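Local coordinates for protein alginase (PDB 4Q8K) that cleaves alginate, a seaweed polysaccharide of uronic acids, as a family 18 polysaccharide lyase, probably by beta-elimination at the glycosidic bond, at residues Asp159-Leu164 against Pro174-His179; Asp155-Asn160 against Glu190-Glu195; Asn185-Glu190 against Gly338-Phe343. All coordinates share one frame; numbering follows the deposited sequence.

In the fold
Interactions 2 and 3 are built on strand 186-193 of the jelly-roll and share Glu190; interaction 1 lies beside it. Interaction 2 pairs the strand with strand 154-157, and interaction 3 lays helix 340-349 against its start. Interaction 1 is at the surface, where the loop after strand 154-157 meets helix 174-177; Pro163 packs on Leu156 and Tyr191 of interaction 2, and the backbone of His179 bonds to that of Arg188 in interaction 3. Chemistry follows place. Interaction 1 has small surfaces and bridging waters; interaction 2, partly buried, has a backbone ladder with charged side chains, acids and a lysine, on one face and Leu156 against Tyr191 on the other; interaction 3, buried, is aromatic.

Interaction 1: residues Asp159-Leu164 against Pro174-His179; sequences DNPNPL and PLEAQH
A cis peptide bond precedes Pro161, and the carbonyl of that bond is what meets the helix: Asn160 O lies 3.3 Å from Ala177 CA, in a CA-H...O contact with an angle of 153° at the hydrogen. Alanine suits this place, since its small methyl group lets the oxygen come down on the backbone. Beside it, Glu176 CB meets Pro161 CD directly from the helix backbone, 4.0 Å away, the two side chains crossing at about a right angle. Beyond CB, CG lies anti to the carbonyl carbon (chi1 -54°) and the extended chain carries the carboxylate onward. Proline makes a cis bond affordable, and this one lies in the loop that passes from strand 154-157 in one sheet of the jelly-roll to strand 164-166 in the other; helix 174-177 leads back the opposite way. One water donates to Asn160 O at 2.7 Å and to Glu176 O at 3.2 Å, and accepts from Asn160 ND2; another accepts from Asn160 N at 3.0 Å and gives a weak bond to Ala177 O. Farther along the loop, Asn162 OD1 accepts from Leu164 N at 2.8 Å, an Asx turn.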
ATOM      1  N   ASP A 159      -8.674  -4.347  13.268  1.00 27.48           N
ATOM      2  CA  ASP A 159      -9.060  -5.643  13.750  1.00 30.40           C
ATOM      3  C   ASP A 159     -10.340  -6.166  13.142  1.00 31.35           C
ATOM      4  O   ASP A 159     -10.507  -7.337  12.946  1.00 31.41           O
ATOM      5  CB  ASP A 159      -9.207  -5.597  15.275  1.00 31.93           C
ATOM      6  CG  ASP A 159      -7.920  -5.444  15.966  1.00 30.92           C
ATOM      7  OD1 ASP A 159      -7.020  -6.195  15.670  1.00 33.36           O
ATOM      8  OD2 ASP A 159      -7.784  -4.577  16.798  1.00 39.30           O
ATOM      9  N   ASN A 160     -11.255  -5.265  12.854  1.00 31.32           N
ATOM     10  CA  ASN A 160     -12.518  -5.691  12.301  1.00 32.45           C
ATOM     11  C   ASN A 160     -12.995  -4.929  11.106  1.00 28.16           C
ATOM     12  O   ASN A 160     -13.050  -3.759  11.146  1.00 30.68           O
ATOM     13  CB  ASN A 160     -13.608  -5.701  13.367  1.00 35.64           C
ATOM     14  CG  ASN A 160     -14.813  -6.501  12.926  1.00 42.20           C
ATOM     15  OD1 ASN A 160     -14.918  -7.701  13.182  1.00 47.52           O
ATOM     16  ND2 ASN A 160     -15.715  -5.849  12.244  1.00 42.77           N
ATOM     17  N   PRO A 161     -13.362  -5.645  10.074  1.00 28.38           N
ATOM     18  CA  PRO A 161     -13.341  -7.106  10.110  1.00 31.14           C
ATOM     19  C   PRO A 161     -11.941  -7.644   9.829  1.00 31.55           C
ATOM     20  O   PRO A 161     -11.096  -6.933   9.279  1.00 28.68           O
ATOM     21  CB  PRO A 161     -14.271  -7.487   8.966  1.00 31.15           C
ATOM     22  CG  PRO A 161     -14.078  -6.382   7.972  1.00 34.31           C
ATOM     23  CD  PRO A 161     -13.893  -5.134   8.797  1.00 31.37           C
ATOM     24  N   ASN A 162     -11.699  -8.891  10.210  1.00 33.48           N
ATOM     25  CA  ASN A 162     -10.419  -9.517   9.918  1.00 30.06           C
ATOM     26  C   ASN A 162     -10.281  -9.708   8.406  1.00 28.84           C
ATOM     27  O   ASN A 162     -11.254 -10.031   7.722  1.00 27.76           O
ATOM     28  CB  ASN A 162     -10.269 -10.848  10.670  1.00 35.50           C
ATOM     29  CG  ASN A 162      -8.883 -11.458  10.513  1.00 36.94           C
ATOM     30  OD1 ASN A 162      -8.599 -12.135   9.524  1.00 38.20           O
ATOM     31  ND2 ASN A 162      -8.011 -11.222  11.494  1.00 36.98           N
ATOM     32  N   PRO A 163      -9.069  -9.484   7.876  1.00 29.08           N
ATOM     33  CA  PRO A 163      -8.842  -9.605   6.434  1.00 25.23           C
ATOM     34  C   PRO A 163      -9.043 -11.022   5.899  1.00 28.44           C
ATOM     35  O   PRO A 163      -9.396 -11.176   4.733  1.00 30.07           O
ATOM     36  CB  PRO A 163      -7.376  -9.184   6.284  1.00 25.92           C
ATOM     37  CG  PRO A 163      -7.142  -8.254   7.415  1.00 25.54           C
ATOM     38  CD  PRO A 163      -7.933  -8.845   8.559  1.00 27.82           C
ATOM     39  N   LEU A 164      -8.824 -12.037   6.732  1.00 28.68           N
ATOM     40  CA  LEU A 164      -8.929 -13.426   6.278  1.00 31.99           C
ATOM     41  C   LEU A 164     -10.388 -13.861   6.201  1.00 34.40           C
ATOM     42  O   LEU A 164     -10.977 -14.256   7.212  1.00 38.71           O
ATOM     43  CB  LEU A 164      -8.144 -14.363   7.205  1.00 32.65           C
ATOM     44  CG  LEU A 164      -7.785 -15.748   6.653  1.00 35.94           C
ATOM     45  CD1 LEU A 164      -6.774 -15.628   5.514  1.00 33.33           C
ATOM     46  CD2 LEU A 164      -7.231 -16.649   7.755  1.00 38.70           C
ATOM     47  N   PRO A 174     -10.761  -0.541   4.371  1.00 22.22           N
ATOM     48  CA  PRO A 174     -10.490   0.550   5.310  1.00 21.40           C
ATOM     49  C   PRO A 174     -11.733   1.393   5.637  1.00 23.97           C
ATOM     50  O   PRO A 174     -11.774   1.989   6.714  1.00 24.60           O
ATOM     51  CB  PRO A 174      -9.434   1.380   4.578  1.00 23.46           C
ATOM     52  CG  PRO A 174      -9.672   1.073   3.127  1.00 22.34           C
ATOM     53  CD  PRO A 174     -10.021  -0.376   3.104  1.00 21.82           C
ATOM     54  N   LEU A 175     -12.724   1.429   4.752  1.00 21.18           N
ATOM     55  CA  LEU A 175     -13.963   2.146   5.069  1.00 22.13           C
ATOM     56  C   LEU A 175     -14.716   1.462   6.200  1.00 24.86           C
ATOM     57  O   LEU A 175     -15.585   2.071   6.832  1.00 27.25           O
ATOM     58  CB  LEU A 175     -14.878   2.254   3.850  1.00 25.43           C
ATOM     59  CG  LEU A 175     -14.349   3.045   2.650  1.00 22.95           C
ATOM     60  CD1 LEU A 175     -15.267   2.851   1.454  1.00 22.90           C
ATOM     61  CD2 LEU A 175     -14.156   4.525   2.988  1.00 21.93           C
ATOM     62  N   GLU A 176     -14.443   0.185   6.421  1.00 23.80           N
ATOM     63  CA  GLU A 176     -15.037  -0.574   7.520  1.00 25.99           C
ATOM     64  C   GLU A 176     -14.091  -0.684   8.727  1.00 29.91           C
ATOM     65  O   GLU A 176     -14.469  -0.439   9.860  1.00 28.49           O
ATOM     66  CB  GLU A 176     -15.502  -1.948   7.037  1.00 29.46           C
ATOM     67  CG  GLU A 176     -16.427  -1.893   5.844  1.00 31.58           C
ATOM     68  CD  GLU A 176     -16.730  -3.243   5.236  1.00 39.10           C
ATOM     69  OE1 GLU A 176     -17.091  -4.138   5.998  1.00 42.29           O
ATOM     70  OE2 GLU A 176     -16.621  -3.430   4.012  1.00 38.48           O
ATOM     71  N   ALA A 177     -12.831  -1.033   8.464  1.00 26.38           N
ATOM     72  CA  ALA A 177     -11.854  -1.154   9.543  1.00 27.07           C
ATOM     73  C   ALA A 177     -11.526   0.198  10.158  1.00 25.38           C
ATOM     74  O   ALA A 177     -11.354   0.319  11.379  1.00 26.83           O
ATOM     75  CB  ALA A 177     -10.584  -1.842   9.047  1.00 23.42           C
ATOM     76  N   GLN A 178     -11.431   1.215   9.307  1.00 24.49           N
ATOM     77  CA  GLN A 178     -11.282   2.599   9.753  1.00 23.35           C
ATOM     78  C   GLN A 178     -10.114   2.793  10.725  1.00 24.92           C
ATOM     79  O   GLN A 178     -10.200   3.556  11.683  1.00 26.86           O
ATOM     80  CB  GLN A 178     -12.608   3.109  10.366  1.00 26.17           C
ATOM     81  CG  GLN A 178     -13.831   2.835   9.479  1.00 25.85           C
ATOM     82  CD  GLN A 178     -15.171   3.268  10.093  1.00 30.74           C
ATOM     83  OE1 GLN A 178     -16.216   3.166   9.451  1.00 32.58           O
ATOM     84  NE2 GLN A 178     -15.139   3.734  11.330  1.00 29.98           N
ATOM     85  N   HIS A 179      -9.003   2.114  10.480  1.00 22.74           N
ATOM     86  CA  HIS A 179      -7.904   2.207  11.423  1.00 24.75           C
ATOM     87  C   HIS A 179      -7.086   3.469  11.229  1.00 22.86           C
ATOM     88  O   HIS A 179      -6.722   3.812  10.109  1.00 23.40           O
ATOM     89  CB  HIS A 179      -7.005   0.975  11.324  1.00 23.17           C
ATOM     90  CG  HIS A 179      -6.113   0.805  12.508  1.00 23.40           C
ATOM     91  ND1 HIS A 179      -6.535   0.193  13.670  1.00 28.22           N
ATOM     92  CD2 HIS A 179      -4.839   1.202  12.731  1.00 26.12           C
ATOM     93  CE1 HIS A 179      -5.549   0.199  14.549  1.00 28.73           C
ATOM     94  NE2 HIS A 179      -4.508   0.803  14.003  1.00 30.62           N
TER
HETATM   95  O   HOH W   1     -11.188  -2.362  13.615  1.00 39.34           O
HETATM   96  O   HOH W   2     -15.390  -2.672  12.001  1.00 42.71           O

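Interaction 2: residues Asp155-Asn160 against Glu190-Glu195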
ATOM      1  N   ASP A 155       1.818  -7.960  12.144  1.00 25.82           N
ATOM      2  CA  ASP A 155       0.807  -7.422  13.065  1.00 25.14           C
ATOM      3  C   ASP A 155      -0.323  -6.811  12.260  1.00 27.25           C
ATOM      4  O   ASP A 155      -0.077  -6.203  11.214  1.00 27.66           O
ATOM      5  CB  ASP A 155       1.397  -6.324  13.938  1.00 26.51           C
ATOM      6  CG  ASP A 155       2.229  -6.867  15.077  1.00 30.98           C
ATOM      7  OD1 ASP A 155       2.054  -8.050  15.420  1.00 36.96           O
ATOM      8  OD2 ASP A 155       3.051  -6.116  15.630  1.00 29.84           O
ATOM      9  N   LEU A 156      -1.551  -6.943  12.752  1.00 24.79           N
ATOM     10  CA  LEU A 156      -2.722  -6.425  12.044  1.00 26.71           C
ATOM     11  C   LEU A 156      -3.087  -5.008  12.487  1.00 27.21           C
ATOM     12  O   LEU A 156      -3.076  -4.701  13.672  1.00 26.53           O
ATOM     13  CB  LEU A 156      -3.919  -7.364  12.227  1.00 24.89           C
ATOM     14  CG  LEU A 156      -5.258  -6.910  11.625  1.00 23.75           C
ATOM     15  CD1 LEU A 156      -5.130  -6.767  10.111  1.00 23.99           C
ATOM     16  CD2 LEU A 156      -6.381  -7.885  11.975  1.00 26.72           C
ATOM     17  N   GLU A 157      -3.397  -4.153  11.516  1.00 25.59           N
ATOM     18  CA  GLU A 157      -3.882  -2.802  11.774  1.00 26.32           C
ATOM     19  C   GLU A 157      -5.300  -2.737  11.246  1.00 27.58           C
ATOM     20  O   GLU A 157      -5.515  -2.732  10.032  1.00 23.19           O
ATOM     21  CB  GLU A 157      -3.028  -1.755  11.043  1.00 24.80           C
ATOM     22  CG  GLU A 157      -1.559  -1.736  11.412  1.00 26.69           C
ATOM     23  CD  GLU A 157      -0.747  -0.920  10.427  1.00 26.17           C
ATOM     24  OE1 GLU A 157      -0.466   0.267  10.707  1.00 23.79           O
ATOM     25  OE2 GLU A 157      -0.401  -1.473   9.368  1.00 23.51           O
ATOM     26  N   GLY A 158      -6.269  -2.687  12.157  1.00 22.95           N
ATOM     27  CA  GLY A 158      -7.666  -2.754  11.780  1.00 24.49           C
ATOM     28  C   GLY A 158      -8.214  -4.142  12.050  1.00 25.12           C
ATOM     29  O   GLY A 158      -8.215  -5.007  11.175  1.00 26.61           O
ATOM     30  N   ASP A 159      -8.674  -4.347  13.268  1.00 27.48           N
ATOM     31  CA  ASP A 159      -9.060  -5.643  13.750  1.00 30.40           C
ATOM     32  C   ASP A 159     -10.340  -6.166  13.142  1.00 31.35           C
ATOM     33  O   ASP A 159     -10.507  -7.337  12.946  1.00 31.41           O
ATOM     34  CB  ASP A 159      -9.207  -5.597  15.275  1.00 31.93           C
ATOM     35  CG  ASP A 159      -7.920  -5.444  15.966  1.00 30.92           C
ATOM     36  OD1 ASP A 159      -7.020  -6.195  15.670  1.00 33.36           O
ATOM     37  OD2 ASP A 159      -7.784  -4.577  16.798  1.00 39.30           O
ATOM     38  N   ASN A 160     -11.255  -5.265  12.854  1.00 31.32           N
ATOM     39  CA  ASN A 160     -12.518  -5.691  12.301  1.00 32.45           C
ATOM     40  C   ASN A 160     -12.995  -4.929  11.106  1.00 28.16           C
ATOM     41  O   ASN A 160     -13.050  -3.759  11.146  1.00 30.68           O
ATOM     42  CB  ASN A 160     -13.608  -5.701  13.367  1.00 35.64           C
ATOM     43  CG  ASN A 160     -14.813  -6.501  12.926  1.00 42.20           C
ATOM     44  OD1 ASN A 160     -14.918  -7.701  13.182  1.00 47.52           O
ATOM     45  ND2 ASN A 160     -15.715  -5.849  12.244  1.00 42.77           N
ATOM     46  N   GLU A 190      -4.495  -3.044   7.148  1.00 22.50           N
ATOM     47  CA  GLU A 190      -3.124  -3.288   6.726  1.00 24.10           C
ATOM     48  C   GLU A 190      -2.388  -4.248   7.659  1.00 24.95           C
ATOM     49  O   GLU A 190      -2.677  -4.310   8.863  1.00 24.96           O
ATOM     50  CB  GLU A 190      -2.423  -1.932   6.742  1.00 22.23           C
ATOM     51  CG  GLU A 190      -1.014  -1.865   6.232  1.00 23.64           C
ATOM     52  CD  GLU A 190      -0.515  -0.435   6.260  1.00 23.62           C
ATOM     53  OE1 GLU A 190      -0.128   0.052   7.349  1.00 23.06           O
ATOM     54  OE2 GLU A 190      -0.536   0.209   5.197  1.00 26.75           O
ATOM     55  N   TYR A 191      -1.431  -4.985   7.096  1.00 19.88           N
ATOM     56  CA  TYR A 191      -0.518  -5.793   7.896  1.00 21.76           C
ATOM     57  C   TYR A 191       0.860  -5.141   7.872  1.00 22.22           C
ATOM     58  O   TYR A 191       1.250  -4.549   6.865  1.00 21.05           O
ATOM     59  CB  TYR A 191      -0.396  -7.204   7.323  1.00 20.16           C
ATOM     60  CG  TYR A 191      -1.565  -8.127   7.584  1.00 21.31           C
ATOM     61  CD1 TYR A 191      -1.784  -8.663   8.849  1.00 21.95           C
ATOM     62  CD2 TYR A 191      -2.428  -8.494   6.558  1.00 21.83           C
ATOM     63  CE1 TYR A 191      -2.836  -9.522   9.078  1.00 22.79           C
ATOM     64  CE2 TYR A 191      -3.485  -9.344   6.778  1.00 25.32           C
ATOM     65  CZ  TYR A 191      -3.683  -9.858   8.043  1.00 26.17           C
ATOM     66  OH  TYR A 191      -4.741 -10.704   8.266  1.00 30.91           O
ATOM     67  N   LYS A 192       1.605  -5.260   8.970  1.00 20.17           N
ATOM     68  CA  LYS A 192       2.950  -4.704   9.043  1.00 19.71           C
ATOM     69  C   LYS A 192       3.921  -5.673   9.713  1.00 23.45           C
ATOM     70  O   LYS A 192       3.567  -6.342  10.678  1.00 23.47           O
ATOM     71  CB  LYS A 192       2.942  -3.377   9.805  1.00 22.08           C
ATOM     72  CG  LYS A 192       2.321  -3.479  11.198  1.00 20.34           C
ATOM     73  CD  LYS A 192       2.482  -2.194  11.990  1.00 22.20           C
ATOM     74  CE  LYS A 192       1.834  -2.340  13.379  1.00 24.93           C
ATOM     75  NZ  LYS A 192       2.011  -1.099  14.193  1.00 24.63           N
ATOM     76  N   VAL A 193       5.146  -5.754   9.203  1.00 20.86           N
ATOM     77  CA  VAL A 193       6.154  -6.562   9.876  1.00 23.17           C
ATOM     78  C   VAL A 193       6.311  -6.066  11.310  1.00 23.71           C
ATOM     79  O   VAL A 193       6.511  -4.872  11.547  1.00 22.66           O
ATOM     80  CB  VAL A 193       7.509  -6.509   9.146  1.00 20.97           C
ATOM     81  CG1 VAL A 193       8.590  -7.250   9.939  1.00 23.66           C
ATOM     82  CG2 VAL A 193       7.389  -7.084   7.726  1.00 22.06           C
ATOM     83  N   LYS A 194       6.280  -6.968  12.258  1.00 24.16           N
ATOM     84  CA  LYS A 194       6.327  -6.570  13.641  1.00 28.96           C
ATOM     85  C   LYS A 194       7.613  -5.960  14.105  1.00 26.04           C
ATOM     86  O   LYS A 194       8.645  -6.255  13.609  1.00 29.51           O
ATOM     87  CB  LYS A 194       5.908  -7.724  14.517  1.00 29.78           C
ATOM     88  CG  LYS A 194       6.961  -8.774  14.669  1.00 30.28           C
ATOM     89  CD  LYS A 194       6.534  -9.855  15.654  1.00 33.83           C
ATOM     90  CE  LYS A 194       5.402 -10.676  15.132  1.00 33.99           C
ATOM     91  NZ  LYS A 194       5.029 -11.739  16.083  1.00 42.04           N
ATOM     92  N   GLU A 195       7.517  -5.094  15.073  1.00 27.30           N
ATOM     93  CA  GLU A 195       8.647  -4.305  15.518  1.00 28.78           C
ATOM     94  C   GLU A 195       9.909  -5.124  15.815  1.00 31.29           C
ATOM     95  O   GLU A 195      11.015  -4.695  15.491  1.00 28.28           O
ATOM     96  CB  GLU A 195       8.241  -3.510  16.755  1.00 32.56           C
ATOM     97  CG  GLU A 195       9.131  -2.326  17.068  1.00 36.31           C
ATOM     98  CD  GLU A 195       8.573  -1.498  18.210  1.00 44.00           C
ATOM     99  OE1 GLU A 195       7.950  -2.093  19.115  1.00 47.57           O
ATOM    100  OE2 GLU A 195       8.738  -0.259  18.194  1.00 45.70           O
TER
HETATM  101  O   HOH W   3       4.829  -4.252  15.798  1.00 34.90           O
HETATM  102  O   HOH W   4       0.520   1.155  13.206  1.00 28.97           O
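Glu157 leans across its neighbours Glu190 and Lys192 along its whole length. Its CB packs 3.4 Å from Glu190 O, the same carbonyl that receives the backbone N-H of Glu157. CG lies 4.0 Å from Lys192 CE, and Glu157 CD follows at 3.8 Å from Lys192 CD. At the tip the branches part. OE2 comes to 2.5 Å from Glu190 OE1, the two side chains side by side and pointing the same way with their carboxylate planes 38° apart. OE1 takes a bond from a water, 2.8 Å away, that also accepts from Lys192 NZ, and is salt-bridged to Arg188; Lys318 in turn pairs with Glu190. Lysine suits its place because its long aliphatic chain packs on Glu157 while its ammonium reaches the shared water; chi1 of 55° directs that chain across the glutamate at about a right angle. Strands 154-157 and 186-193 are antiparallel neighbours in one sheet of the jelly-roll, and the glutamates lie on the face turned away from the other sheet; in such lyases that face probably meets the substrate. On the inward face Leu156 CD1 stands over the Tyr191 ring, 4.1 Å from its centroid, a CH-pi contact. This non-hydrogen-bonded pair is flanked by two hydrogen-bonded ones, Asp155 with Lys192 and Glu157 with Glu190; Asp155 N donates to Lys192 O at 2.8 Å.

Interaction 3: residues Asn185-Glu190 against Gly338-Phe343; sequences NGWRHE and GNSNSF. With SO4 (sulfate ion), chain D.
Trp187 and Gly186, at the start of strand 186-193, meet Ser340 and Phe343 in the first turn of helix 340-349, so this contact seats a peripheral helix on one sheet of the jelly-roll. Asn339 holds the helix's N-cap position, and the disulfide Cys334-Cys346 ties the preceding loop to the helix.

Phe343 makes the CH-pi contacts. Gly186 CA lies 4.0 Å from the centroid of its ring, almost on the ring normal, and the phenyl face lies over the Gly186 backbone. Glycine suits the position because, at its backbone angles, a CB would be jammed against the preceding carbonyl oxygen. Phe343 has CG anti to its carbonyl carbon (chi1 -60°), which turns the ring to the strand while its CB sits over the five-membered ring of Trp187, 4.1 Å from that centroid. Behind the phenyl, Ser342 OG stands over the centre of the opposite face. Replacing Phe343 with an alanine would leave a methyl near the indole but would probably uncover Gly186 and open a gap between strand and helix.

Hydrogen bonds are few and local. Trp187 NE1 gives its hydrogen to Ser340 OG at 3.2 Å and 148°, the hydroxyl near the edge of the indole and slightly out of its plane; serine suits a spot where a short acceptor is wanted. Ser342 OG donates to a lone pair of Asn339 O, 2.6 Å away.

Ionic contacts lie farther along the strand. Arg188, salt-bridged to Glu157 and in cation-pi contact with Tyr322, meets a sulfate, probably from the crystallisation liquor, that Thr181 also binds. The anion sits at the guanidinium edge: Arg188 NH2 donates to sulfate O4 at 3.2 Å, and Arg188 NH1 to O3 at 2.9 Å and 161°.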
ATOM      1  N   ASN A 185      -3.033   9.780   7.348  1.00 30.72           N
ATOM      2  CA  ASN A 185      -3.750  10.734   6.543  1.00 31.67           C
ATOM      3  C   ASN A 185      -4.878  10.013   5.815  1.00 28.46           C
ATOM      4  O   ASN A 185      -5.089  10.147   4.649  1.00 28.80           O
ATOM      5  CB  ASN A 185      -2.788  11.525   5.619  1.00 37.41           C
ATOM      6  CG  ASN A 185      -1.463  10.801   5.400  1.00 37.77           C
ATOM      7  OD1 ASN A 185      -1.444   9.741   4.798  1.00 45.04           O
ATOM      8  ND2 ASN A 185      -0.398  11.283   6.040  1.00 32.87           N
ATOM      9  N   GLY A 186      -5.593   9.211   6.567  1.00 25.49           N
ATOM     10  CA  GLY A 186      -6.696   8.464   6.007  1.00 25.18           C
ATOM     11  C   GLY A 186      -7.124   7.338   6.915  1.00 24.87           C
ATOM     12  O   GLY A 186      -6.962   7.412   8.136  1.00 25.26           O
ATOM     13  N   TRP A 187      -7.680   6.299   6.311  1.00 21.17           N
ATOM     14  CA  TRP A 187      -8.087   5.104   7.036  1.00 23.28           C
ATOM     15  C   TRP A 187      -7.324   3.941   6.449  1.00 21.50           C
ATOM     16  O   TRP A 187      -7.114   3.902   5.241  1.00 20.98           O
ATOM     17  CB  TRP A 187      -9.568   4.843   6.833  1.00 23.49           C
ATOM     18  CG  TRP A 187     -10.450   5.524   7.824  1.00 22.05           C
ATOM     19  CD1 TRP A 187     -10.077   6.090   9.013  1.00 23.99           C
ATOM     20  CD2 TRP A 187     -11.854   5.731   7.701  1.00 24.72           C
ATOM     21  NE1 TRP A 187     -11.179   6.621   9.649  1.00 24.12           N
ATOM     22  CE2 TRP A 187     -12.282   6.402   8.867  1.00 25.58           C
ATOM     23  CE3 TRP A 187     -12.799   5.388   6.731  1.00 24.90           C
ATOM     24  CZ2 TRP A 187     -13.608   6.766   9.069  1.00 25.41           C
ATOM     25  CZ3 TRP A 187     -14.118   5.735   6.939  1.00 26.57           C
ATOM     26  CH2 TRP A 187     -14.511   6.413   8.104  1.00 27.58           C
ATOM     27  N   ARG A 188      -6.920   2.990   7.284  1.00 21.55           N
ATOM     28  CA  ARG A 188      -6.198   1.830   6.765  1.00 21.96           C
ATOM     29  C   ARG A 188      -6.736   0.492   7.250  1.00 23.43           C
ATOM     30  O   ARG A 188      -7.393   0.392   8.298  1.00 22.92           O
ATOM     31  CB  ARG A 188      -4.696   1.921   7.068  1.00 19.61           C
ATOM     32  CG  ARG A 188      -4.335   1.502   8.488  1.00 22.78           C
ATOM     33  CD  ARG A 188      -2.894   1.814   8.819  1.00 20.83           C
ATOM     34  NE  ARG A 188      -2.595   3.235   8.682  1.00 24.05           N
ATOM     35  CZ  ARG A 188      -1.420   3.789   8.954  1.00 25.71           C
ATOM     36  NH1 ARG A 188      -0.401   3.043   9.371  1.00 27.04           N
ATOM     37  NH2 ARG A 188      -1.261   5.098   8.803  1.00 25.57           N
ATOM     38  N   HIS A 189      -6.436  -0.533   6.462  1.00 22.49           N
ATOM     39  CA  HIS A 189      -6.638  -1.923   6.839  1.00 21.59           C
ATOM     40  C   HIS A 189      -5.408  -2.626   6.275  1.00 20.12           C
ATOM     41  O   HIS A 189      -5.287  -2.771   5.062  1.00 21.32           O
ATOM     42  CB  HIS A 189      -7.895  -2.469   6.197  1.00 20.62           C
ATOM     43  CG  HIS A 189      -8.501  -3.618   6.939  1.00 22.24           C
ATOM     44  ND1 HIS A 189      -9.531  -4.368   6.427  1.00 22.96           N
ATOM     45  CD2 HIS A 189      -8.210  -4.144   8.154  1.00 24.77           C
ATOM     46  CE1 HIS A 189      -9.868  -5.306   7.303  1.00 29.11           C
ATOM     47  NE2 HIS A 189      -9.084  -5.188   8.357  1.00 24.83           N
ATOM     48  N   GLU A 190      -4.495  -3.044   7.148  1.00 22.50           N
ATOM     49  CA  GLU A 190      -3.124  -3.288   6.726  1.00 24.10           C
ATOM     50  C   GLU A 190      -2.388  -4.248   7.659  1.00 24.95           C
ATOM     51  O   GLU A 190      -2.677  -4.310   8.863  1.00 24.96           O
ATOM     52  CB  GLU A 190      -2.423  -1.932   6.742  1.00 22.23           C
ATOM     53  CG  GLU A 190      -1.014  -1.865   6.232  1.00 23.64           C
ATOM     54  CD  GLU A 190      -0.515  -0.435   6.260  1.00 23.62           C
ATOM     55  OE1 GLU A 190      -0.128   0.052   7.349  1.00 23.06           O
ATOM     56  OE2 GLU A 190      -0.536   0.209   5.197  1.00 26.75           O
ATOM     57  N   GLY A 338      -5.156  12.100  13.375  1.00 26.13           N
ATOM     58  CA  GLY A 338      -5.637  11.553  14.632  1.00 28.23           C
ATOM     59  C   GLY A 338      -7.134  11.671  14.835  1.00 28.59           C
ATOM     60  O   GLY A 338      -7.666  11.193  15.832  1.00 27.47           O
ATOM     61  N   ASN A 339      -7.818  12.299  13.883  1.00 27.57           N
ATOM     62  CA  ASN A 339      -9.252  12.541  14.007  1.00 27.79           C
ATOM     63  C   ASN A 339     -10.039  11.669  13.048  1.00 24.99           C
ATOM     64  O   ASN A 339     -10.243  12.042  11.892  1.00 25.33           O
ATOM     65  CB  ASN A 339      -9.544  14.019  13.724  1.00 28.59           C
ATOM     66  CG  ASN A 339     -10.993  14.398  13.980  1.00 27.54           C
ATOM     67  OD1 ASN A 339     -11.285  15.561  14.264  1.00 35.77           O
ATOM     68  ND2 ASN A 339     -11.905  13.435  13.864  1.00 24.92           N
ATOM     69  N   SER A 340     -10.487  10.512  13.517  1.00 26.70           N
ATOM     70  CA  SER A 340     -11.139   9.540  12.651  1.00 27.51           C
ATOM     71  C   SER A 340     -12.408  10.094  12.002  1.00 28.24           C
ATOM     72  O   SER A 340     -12.711   9.789  10.848  1.00 26.69           O
ATOM     73  CB  SER A 340     -11.458   8.260  13.418  1.00 26.63           C
ATOM     74  OG  SER A 340     -12.116   7.318  12.586  1.00 29.90           O
ATOM     75  N   ASN A 341     -13.154  10.891  12.756  1.00 25.66           N
ATOM     76  CA  ASN A 341     -14.375  11.487  12.230  1.00 28.24           C
ATOM     77  C   ASN A 341     -14.056  12.431  11.058  1.00 26.79           C
ATOM     78  O   ASN A 341     -14.830  12.531  10.099  1.00 29.64           O
ATOM     79  CB  ASN A 341     -15.162  12.218  13.335  1.00 30.85           C
ATOM     80  CG  ASN A 341     -16.045  11.277  14.163  1.00 34.87           C
ATOM     81  OD1 ASN A 341     -16.726  11.712  15.097  1.00 39.98           O
ATOM     82  ND2 ASN A 341     -16.039   9.997  13.826  1.00 29.20           N
ATOM     83  N   SER A 342     -12.929  13.127  11.133  1.00 25.87           N
ATOM     84  CA  SER A 342     -12.537  14.000  10.029  1.00 28.67           C
ATOM     85  C   SER A 342     -12.379  13.204   8.728  1.00 29.63           C
ATOM     86  O   SER A 342     -12.782  13.661   7.656  1.00 28.48           O
ATOM     87  CB  SER A 342     -11.276  14.812  10.343  1.00 27.73           C
ATOM     88  OG  SER A 342     -10.100  14.019  10.275  1.00 25.02           O
ATOM     89  N   PHE A 343     -11.811  12.004   8.820  1.00 28.28           N
ATOM     90  CA  PHE A 343     -11.621  11.185   7.626  1.00 22.70           C
ATOM     91  C   PHE A 343     -12.933  10.587   7.154  1.00 24.30           C
ATOM     92  O   PHE A 343     -13.187  10.464   5.957  1.00 24.62           O
ATOM     93  CB  PHE A 343     -10.560  10.100   7.878  1.00 23.93           C
ATOM     94  CG  PHE A 343      -9.218  10.661   8.232  1.00 24.70           C
ATOM     95  CD1 PHE A 343      -8.635  11.639   7.438  1.00 24.44           C
ATOM     96  CD2 PHE A 343      -8.556  10.252   9.380  1.00 25.48           C
ATOM     97  CE1 PHE A 343      -7.413  12.182   7.759  1.00 26.23           C
ATOM     98  CE2 PHE A 343      -7.337  10.789   9.714  1.00 25.92           C
ATOM     99  CZ  PHE A 343      -6.755  11.756   8.900  1.00 29.46           C
TER
HETATM  100  S   SO4 D 503       2.190   6.031  10.319  1.00 33.99           S
HETATM  101  O1  SO4 D 503       2.869   6.357  11.575  1.00 36.73           O
HETATM  102  O2  SO4 D 503       3.103   6.304   9.207  1.00 34.61           O
HETATM  103  O3  SO4 D 503       1.796   4.624  10.344  1.00 35.97           O
HETATM  104  O4  SO4 D 503       1.006   6.868  10.183  1.00 36.56           O